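Local coordinates for putative Acyl-CoA binding protein (ACBP) (Oryza sativa Japonica Group, PDB 5H3G) that binds medium- and long-chain acyl-CoA esters with high affinity, and phosphatidic acid and phosphatidylcholine in vitro, and may take part in phospholipid biosynthesis, at residues K37-G42 with E72-D77; A47-G50 with Q54-R57. All coordinates share one frame; numbering follows the deposited sequence.

Contact 1: residues K37-G42 with E72-D77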
loop_
_atom_site.group_PDB
_atom_site.type_symbol
_atom_site.label_atom_id
_atom_site.label_comp_id
_atom_site.label_asym_id
_atom_site.label_seq_id
_atom_site.Cartn_x
_atom_site.Cartn_y
_atom_site.Cartn_z
ATOM N N LYS A 37 4.360 -2.900 1.489
ATOM C CA LYS A 37 5.494 -3.818 1.408
ATOM C C LYS A 37 6.738 -3.109 0.886
ATOM O O LYS A 37 7.818 -3.188 1.486
ATOM C CB LYS A 37 5.144 -4.996 0.509
ATOM C CG LYS A 37 4.002 -5.872 1.034
ATOM C CD LYS A 37 4.334 -6.440 2.406
ATOM C CE LYS A 37 5.606 -7.285 2.415
ATOM N NZ LYS A 37 5.665 -8.092 3.677
ATOM N N GLN A 38 6.612 -2.445 -0.259
ATOM C CA GLN A 38 7.767 -1.785 -0.864
ATOM C C GLN A 38 8.367 -0.743 0.071
ATOM O O GLN A 38 9.595 -0.649 0.206
ATOM C CB GLN A 38 7.357 -1.139 -2.184
ATOM C CG GLN A 38 8.553 -0.632 -2.970
ATOM C CD GLN A 38 9.418 -1.762 -3.500
ATOM O OE1 GLN A 38 8.980 -2.912 -3.619
ATOM N NE2 GLN A 38 10.670 -1.440 -3.820
ATOM N N ALA A 39 7.513 0.026 0.747
ATOM C CA ALA A 39 7.964 1.101 1.629
ATOM C C ALA A 39 8.739 0.576 2.830
ATOM O O ALA A 39 9.726 1.185 3.253
ATOM C CB ALA A 39 6.761 1.911 2.104
ATOM N N THR A 40 8.306 -0.543 3.405
ATOM C CA THR A 40 8.890 -1.029 4.644
ATOM C C THR A 40 10.010 -2.039 4.426
ATOM O O THR A 40 11.023 -1.975 5.121
ATOM C CB THR A 40 7.809 -1.650 5.533
ATOM O OG1 THR A 40 7.131 -2.687 4.815
ATOM C CG2 THR A 40 6.796 -0.603 5.962
ATOM N N VAL A 41 9.885 -2.963 3.473
ATOM C CA VAL A 41 10.878 -4.022 3.320
ATOM C C VAL A 41 11.550 -4.021 1.954
ATOM O O VAL A 41 12.465 -4.826 1.731
ATOM C CB VAL A 41 10.290 -5.414 3.631
ATOM C CG1 VAL A 41 9.857 -5.475 5.085
ATOM C CG2 VAL A 41 9.131 -5.744 2.721
ATOM N N GLY A 42 11.141 -3.154 1.032
ATOM C CA GLY A 42 11.846 -3.078 -0.239
ATOM C C GLY A 42 11.351 -4.081 -1.268
ATOM O O GLY A 42 10.218 -4.573 -1.215
ATOM N N GLU A 72 11.866 6.143 0.480
ATOM C CA GLU A 72 11.273 7.464 0.441
ATOM C C GLU A 72 10.166 7.524 -0.613
ATOM O O GLU A 72 9.087 8.057 -0.343
ATOM C CB GLU A 72 12.385 8.484 0.197
ATOM C CG GLU A 72 12.022 9.946 0.425
ATOM C CD GLU A 72 12.313 10.517 1.804
ATOM O OE1 GLU A 72 12.655 9.749 2.721
ATOM O OE2 GLU A 72 12.167 11.761 1.961
ATOM N N GLU A 73 10.396 6.932 -1.801
ATOM C CA GLU A 73 9.404 6.978 -2.879
ATOM C C GLU A 73 8.149 6.194 -2.520
ATOM O O GLU A 73 7.028 6.664 -2.746
ATOM C CB GLU A 73 9.983 6.423 -4.183
ATOM C CG GLU A 73 10.882 7.379 -4.941
ATOM C CD GLU A 73 11.564 6.742 -6.157
ATOM O OE1 GLU A 73 11.761 5.508 -6.181
ATOM O OE2 GLU A 73 11.917 7.479 -7.094
ATOM N N ALA A 74 8.318 4.968 -2.017
ATOM C CA ALA A 74 7.160 4.112 -1.769
ATOM C C ALA A 74 6.357 4.605 -0.578
ATOM O O ALA A 74 5.121 4.547 -0.600
ATOM C CB ALA A 74 7.603 2.665 -1.561
ATOM N N MET A 75 7.036 5.081 0.473
ATOM C CA MET A 75 6.338 5.762 1.562
ATOM C C MET A 75 5.533 6.924 1.023
ATOM O O MET A 75 4.376 7.130 1.410
ATOM C CB MET A 75 7.325 6.286 2.609
ATOM C CG MET A 75 7.802 5.286 3.631
ATOM S SD MET A 75 8.772 6.058 4.952
ATOM C CE MET A 75 8.927 4.641 6.022
ATOM N N SER A 76 6.155 7.694 0.127
ATOM C CA SER A 76 5.505 8.803 -0.548
ATOM C C SER A 76 4.217 8.369 -1.228
ATOM O O SER A 76 3.149 8.961 -1.016
ATOM C CB SER A 76 6.473 9.383 -1.594
ATOM O OG SER A 76 7.716 9.663 -1.010
ATOM N N ASP A 77 4.319 7.372 -2.097
ATOM C CA ASP A 77 3.156 6.942 -2.856
ATOM C C ASP A 77 2.093 6.384 -1.937
ATOM O O ASP A 77 0.911 6.683 -2.104
ATOM C CB ASP A 77 3.553 5.896 -3.880
ATOM C CG ASP A 77 4.415 6.460 -4.954
ATOM O OD1 ASP A 77 4.215 7.643 -5.278
ATOM O OD2 ASP A 77 5.293 5.728 -5.445
#
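Ala39 and Ala74 face each other where the C-terminal end of helix 26-41 meets the early turns of helix 71-92, one of the buried helix crossings of the four-helix acyl-CoA-binding fold. The two short helical segments run roughly antiparallel, at 141° between their directions, and their axes come within 7.7 Å. Such a close approach suits alanine on both sides: each CB points toward the other segment, yet the two methyls slip past one another, Ala39 CB and Ala74 CB 3.8 Å apart, and each lodges against the opposite backbone. Ala74 CB lies 3.5 Å from Ala39 N, while Ala39 CB settles over the main chain between Ala74 and Met75, 3.6 Å from Met75 N. Lys37 and, close to Ala39, Tyr78 probably belong to the acyl-CoA site, so the crossing is consistent with holding side by side the two helices that carry them.

Two longer side chains flank the alanine pair. Met75 lays its CG alongside Ala39 CB at 3.8 Å; with CG anti to its carbonyl carbon (chi1 -82°), the chain then runs on extended, and it also touches Gln7 and Phe10 of helix 4-17. Phe10 touches Ala39 as well, tying a third helix to the crossing. Gln38 contributes only its aliphatic part, while its amide end turns to polar partners, NE2 bonding to Asp43 OD1 and Lys69 O. This division of labour suits a glutamine in a buried place. The chain bends at chi2 (69°), just beyond the methylene that comes nearest: Gln38 CG rests 3.7 Å from Ala74 CB.

Contact 2: residues A47-G50 with Q54-R57; sequences ARPG and QRDR
Arg55 and Arg57 reach back, from just before and at the N-capped start of helix 57-64, to grip the main chain of 47-50 within the loop that precedes this helix in the acyl-CoA-binding fold. The Arg55 guanidinium meets Ala47 O end-on, with NH2 at 2.9 Å and NH1 at 3.2 Å, the oxygen lying near its plane. Over one face of that group sits Pro49 CG, 3.7 Å from Arg55 CZ; a proline ring, rigid and apolar, suits this flat cation. Asp56 turns away from 47-50 and serves as N-cap, its OD1 accepting from Lys59 N, a residue that probably contributes to acyl-CoA binding. Arg57 runs extended as far as CD, then bends at chi3 (-88°), which brings NE to 2.8 Å and NH2 to 3.1 Å from Pro49 O, a side-on grip. The Arg48 guanidinium stacks flat on that of Arg57, planes 8° apart; its salt bridge from NE to Asp61 OD1 probably eases the meeting of like charges. With an alanine here instead of Arg57, Pro49 O would probably be left without both guanidinium donors and the Arg48 plane without its stacking partner. In that stack Arg57 NH1 lies 3.4 Å from Arg48 CZ.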
loop_
_atom_site.group_PDB
_atom_site.type_symbol
_atom_site.label_atom_id
_atom_site.label_comp_id
_atom_site.label_asym_id
_atom_site.label_seq_id
_atom_site.Cartn_x
_atom_site.Cartn_y
_atom_site.Cartn_z
ATOM N N ALA A 47 9.599 -15.608 -5.790
ATOM C CA ALA A 47 9.111 -15.848 -7.136
ATOM C C ALA A 47 7.594 -15.735 -7.167
ATOM O O ALA A 47 6.913 -15.967 -6.166
ATOM C CB ALA A 47 9.543 -17.228 -7.633
ATOM N N ARG A 48 7.076 -15.370 -8.331
ATOM C CA ARG A 48 5.645 -15.159 -8.481
ATOM C C ARG A 48 4.885 -16.430 -8.121
ATOM O O ARG A 48 5.224 -17.512 -8.620
ATOM C CB ARG A 48 5.321 -14.752 -9.912
ATOM C CG ARG A 48 3.872 -14.369 -10.108
ATOM C CD ARG A 48 3.592 -14.084 -11.563
ATOM N NE ARG A 48 2.341 -13.364 -11.732
ATOM C CZ ARG A 48 1.697 -13.248 -12.885
ATOM N NH1 ARG A 48 2.190 -13.817 -13.978
ATOM N NH2 ARG A 48 0.559 -12.574 -12.945
ATOM N N PRO A 49 3.869 -16.351 -7.264
ATOM C CA PRO A 49 3.097 -17.554 -6.933
ATOM C C PRO A 49 2.390 -18.092 -8.165
ATOM O O PRO A 49 1.873 -17.333 -8.988
ATOM C CB PRO A 49 2.099 -17.063 -5.876
ATOM C CG PRO A 49 2.676 -15.777 -5.361
ATOM C CD PRO A 49 3.401 -15.172 -6.520
ATOM N N GLY A 50 2.376 -19.417 -8.294
ATOM C CA GLY A 50 1.620 -20.038 -9.364
ATOM C C GLY A 50 0.134 -19.744 -9.257
ATOM O O GLY A 50 -0.378 -19.359 -8.206
ATOM N N GLN A 54 -1.247 -21.670 -2.966
ATOM C CA GLN A 54 -1.926 -21.104 -1.808
ATOM C C GLN A 54 -1.500 -19.662 -1.571
ATOM O O GLN A 54 -2.311 -18.846 -1.117
ATOM C CB GLN A 54 -1.653 -21.962 -0.569
ATOM C CG GLN A 54 -2.902 -22.325 0.220
ATOM C CD GLN A 54 -3.900 -23.136 -0.590
ATOM O OE1 GLN A 54 -3.523 -23.946 -1.436
ATOM N NE2 GLN A 54 -5.184 -22.912 -0.334
ATOM N N ARG A 55 -0.246 -19.328 -1.883
ATOM C CA ARG A 55 0.208 -17.943 -1.830
ATOM C C ARG A 55 -0.628 -17.065 -2.760
ATOM O O ARG A 55 -0.935 -17.444 -3.893
ATOM C CB ARG A 55 1.684 -17.847 -2.222
ATOM C CG ARG A 55 2.661 -18.461 -1.227
ATOM C CD ARG A 55 4.042 -18.582 -1.851
ATOM N NE ARG A 55 4.630 -17.283 -2.163
ATOM C CZ ARG A 55 5.373 -17.043 -3.238
ATOM N NH1 ARG A 55 5.599 -18.007 -4.117
ATOM N NH2 ARG A 55 5.880 -15.835 -3.446
ATOM N N ASP A 56 -0.968 -15.875 -2.274
ATOM C CA ASP A 56 -1.854 -14.943 -2.972
ATOM C C ASP A 56 -1.108 -14.290 -4.139
ATOM O O ASP A 56 -0.245 -13.436 -3.923
ATOM C CB ASP A 56 -2.343 -13.906 -1.958
ATOM C CG ASP A 56 -3.417 -12.974 -2.501
ATOM O OD1 ASP A 56 -3.317 -12.504 -3.642
ATOM O OD2 ASP A 56 -4.369 -12.678 -1.744
ATOM N N ARG A 57 -1.433 -14.686 -5.374
ATOM C CA ARG A 57 -0.748 -14.114 -6.533
ATOM C C ARG A 57 -1.065 -12.629 -6.694
ATOM O O ARG A 57 -0.189 -11.842 -7.067
ATOM C CB ARG A 57 -1.098 -14.891 -7.813
ATOM C CG ARG A 57 -0.647 -14.209 -9.118
ATOM C CD ARG A 57 -0.945 -15.041 -10.381
ATOM N NE ARG A 57 0.145 -15.968 -10.678
ATOM C CZ ARG A 57 0.458 -16.405 -11.896
ATOM N NH1 ARG A 57 -0.240 -16.014 -12.955
ATOM N NH2 ARG A 57 1.472 -17.234 -12.051
HETATM O O HOH W 1 4.195 -18.369 -11.277
HETATM O O HOH W 2 -2.037 -17.934 -6.377
#

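From the N terminus the chain passes through helix 4-17 and enters helix 26-41, whose last turn supplies the first half of contact 1. It then leaves into the long loop toward helix 57-64, where contact 2 closes a tight local turn, only three residues separating 47-50 from 54-57. After helix 57-64 the chain reaches helix 71-92, and 72-77 returns to 37-42 to close the wider loop. Contact 2 is therefore nested inside the loop closed by contact 1. Their centres are 21 Å apart and they do not touch: contact 1 joins two helices in the buried interior, whereas contact 2 ties two parts of the surface loop together just before helix 57-64.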